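Local coordinates for protein glutamate tRNA ligase (Elizabethkingia meningoseptica, PDB 6BRL) that probably attaches glutamate to its cognate tRNA in an ATP-dependent reaction, as a class I aminoacyl-tRNA synthetase, at residues 208-213 with 237-242. Sequence-based numbering, arbitrary orientation.
Sequences PTYHFA and ALHVLL. With GLU (glutamic acid), chain B.
Tyr-210, a residue of the glutamate pocket in the class I catalytic domain, is backed here by His-211 and His-239, where the first turn of helix 210-220 meets helix 236-246. The two imidazoles touch rim to rim, their planes 54° apart. A nearly straight hydrogen bond joins His-211 ND1 to His-239 NE2 at 2.8 Å. The His-211 ring is sandwiched: Leu-238 CD2 makes a CH-pi contact over one face, 4.1 Å from the ring centroid, while Tyr-210 CD2 lies against the opposite face. CG anti to the backbone N (chi1 157°) lays the Tyr-210 ring beside His-211 and carries its OH to the ligand, where it donates a 2.6 Å hydrogen bond to OE1 of the bound glutamate. Tyr-210 CE2 lies 3.8 Å from His-239 CE1. Farther along, Leu-242 CD1 packs on the His-211 carbonyl and its CD2 meets Phe-212 CD1 at 4.3 Å. His-239 ND1 is hydrogen-bonded to Arg-228, which itself binds the ligand. His-239 thus uses both ring nitrogens, which fixes its rotation, ties the second-shell histidines by hydrogen bond to Arg-228 and by packing to Tyr-210, and so probably helps position both ligand-binding side chains.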
loop_
_atom_site.group_PDB
_atom_site.type_symbol
_atom_site.label_atom_id
_atom_site.label_comp_id
_atom_site.label_asym_id
_atom_site.label_seq_id
_atom_site.Cartn_x
_atom_site.Cartn_y
_atom_site.Cartn_z
ATOM N N PRO A 208 -14.586 5.083 25.803
ATOM C CA PRO A 208 -13.248 5.684 25.876
ATOM C C PRO A 208 -12.881 6.383 24.572
ATOM O O PRO A 208 -13.364 6.022 23.494
ATOM C CB PRO A 208 -12.325 4.478 26.098
ATOM C CG PRO A 208 -13.050 3.335 25.345
ATOM C CD PRO A 208 -14.529 3.603 25.806
ATOM N N THR A 209 -12.001 7.382 24.680
ATOM C CA THR A 209 -11.319 7.914 23.497
ATOM C C THR A 209 -10.198 6.976 23.088
ATOM O O THR A 209 -9.798 6.076 23.817
ATOM C CB THR A 209 -10.728 9.307 23.778
ATOM O OG1 THR A 209 -9.758 9.199 24.857
ATOM C CG2 THR A 209 -11.845 10.291 24.148
ATOM N N TYR A 210 -9.642 7.243 21.906
ATOM C CA TYR A 210 -8.544 6.448 21.409
ATOM C C TYR A 210 -7.435 6.273 22.456
ATOM O O TYR A 210 -6.870 5.178 22.602
ATOM C CB TYR A 210 -7.994 7.126 20.131
ATOM C CG TYR A 210 -6.578 6.713 19.892
ATOM C CD1 TYR A 210 -6.288 5.485 19.297
ATOM C CD2 TYR A 210 -5.507 7.520 20.304
ATOM C CE1 TYR A 210 -4.963 5.072 19.082
ATOM C CE2 TYR A 210 -4.178 7.118 20.094
ATOM C CZ TYR A 210 -3.916 5.890 19.486
ATOM O OH TYR A 210 -2.624 5.473 19.300
ATOM N N HIS A 211 -7.077 7.351 23.165
ATOM C CA HIS A 211 -5.898 7.286 24.042
ATOM C C HIS A 211 -6.097 6.270 25.160
ATOM O O HIS A 211 -5.208 5.462 25.454
ATOM C CB HIS A 211 -5.605 8.666 24.634
ATOM C CG HIS A 211 -5.355 9.714 23.601
ATOM N ND1 HIS A 211 -4.203 9.737 22.841
ATOM C CD2 HIS A 211 -6.117 10.750 23.168
ATOM C CE1 HIS A 211 -4.262 10.750 21.989
ATOM N NE2 HIS A 211 -5.405 11.390 22.174
ATOM N N PHE A 212 -7.272 6.290 25.788
ATOM C CA PHE A 212 -7.507 5.409 26.917
ATOM C C PHE A 212 -7.739 3.981 26.432
ATOM O O PHE A 212 -7.177 3.028 26.979
ATOM C CB PHE A 212 -8.715 5.954 27.714
ATOM C CG PHE A 212 -8.862 5.404 29.149
ATOM C CD1 PHE A 212 -7.754 5.059 29.932
ATOM C CD2 PHE A 212 -10.132 5.275 29.705
ATOM C CE1 PHE A 212 -7.924 4.538 31.257
ATOM C CE2 PHE A 212 -10.311 4.775 31.022
ATOM C CZ PHE A 212 -9.199 4.427 31.800
ATOM N N ALA A 213 -8.564 3.809 25.389
ATOM C CA ALA A 213 -8.795 2.457 24.880
ATOM C C ALA A 213 -7.482 1.790 24.469
ATOM O O ALA A 213 -7.290 0.583 24.671
ATOM C CB ALA A 213 -9.784 2.503 23.701
ATOM N N ALA A 237 3.869 10.914 25.570
ATOM C CA ALA A 237 3.944 11.300 26.981
ATOM C C ALA A 237 2.643 10.986 27.725
ATOM O O ALA A 237 2.650 10.392 28.818
ATOM C CB ALA A 237 4.274 12.793 27.093
ATOM N N LEU A 238 1.508 11.365 27.133
ATOM C CA LEU A 238 0.214 11.058 27.760
ATOM C C LEU A 238 0.045 9.555 27.931
ATOM O O LEU A 238 -0.365 9.089 28.988
ATOM C CB LEU A 238 -0.936 11.657 26.929
ATOM C CG LEU A 238 -2.335 11.153 27.322
ATOM C CD1 LEU A 238 -2.747 11.620 28.702
ATOM C CD2 LEU A 238 -3.336 11.629 26.280
ATOM N N HIS A 239 0.372 8.772 26.899
ATOM C CA HIS A 239 0.182 7.330 27.017
ATOM C C HIS A 239 1.053 6.730 28.116
ATOM O O HIS A 239 0.590 5.887 28.885
ATOM C CB HIS A 239 0.460 6.634 25.687
ATOM C CG HIS A 239 -0.509 7.018 24.610
ATOM N ND1 HIS A 239 -0.390 6.598 23.309
ATOM C CD2 HIS A 239 -1.600 7.826 24.644
ATOM C CE1 HIS A 239 -1.350 7.149 22.577
ATOM N NE2 HIS A 239 -2.101 7.890 23.367
ATOM N N VAL A 240 2.321 7.137 28.188
ATOM C CA VAL A 240 3.197 6.685 29.283
ATOM C C VAL A 240 2.604 7.067 30.640
ATOM O O VAL A 240 2.610 6.272 31.582
ATOM C CB VAL A 240 4.610 7.270 29.090
ATOM C CG1 VAL A 240 5.477 7.104 30.326
ATOM C CG2 VAL A 240 5.255 6.575 27.896
ATOM N N LEU A 241 2.056 8.268 30.744
ATOM C CA LEU A 241 1.453 8.695 32.004
ATOM C C LEU A 241 0.163 7.942 32.311
ATOM O O LEU A 241 -0.166 7.757 33.486
ATOM C CB LEU A 241 1.220 10.196 31.970
ATOM C CG LEU A 241 2.477 11.064 32.151
ATOM C CD1 LEU A 241 2.152 12.509 31.862
ATOM C CD2 LEU A 241 2.956 10.935 33.590
ATOM N N LEU A 242 -0.583 7.490 31.289
ATOM C CA LEU A 242 -1.750 6.626 31.567
ATOM C C LEU A 242 -1.323 5.257 32.096
ATOM O O LEU A 242 -1.954 4.717 33.015
ATOM C CB LEU A 242 -2.624 6.455 30.306
ATOM C CG LEU A 242 -3.449 7.689 29.923
ATOM C CD1 LEU A 242 -3.963 7.589 28.463
ATOM C CD2 LEU A 242 -4.635 7.885 30.970
HETATM N N GLU B . -6.336 3.621 15.727
HETATM C CA GLU B . -4.991 4.199 15.591
HETATM C C GLU B . -4.651 4.541 14.118
HETATM O O GLU B . -3.617 5.167 13.800
HETATM C CB GLU B . -3.947 3.240 16.175
HETATM C CG GLU B . -2.630 3.893 16.550
HETATM C CD GLU B . -1.748 2.957 17.356
HETATM O OE1 GLU B . -1.646 3.168 18.611
HETATM O OE2 GLU B . -1.193 2.010 16.726
HETATM O OXT GLU B . -5.433 4.206 13.207
#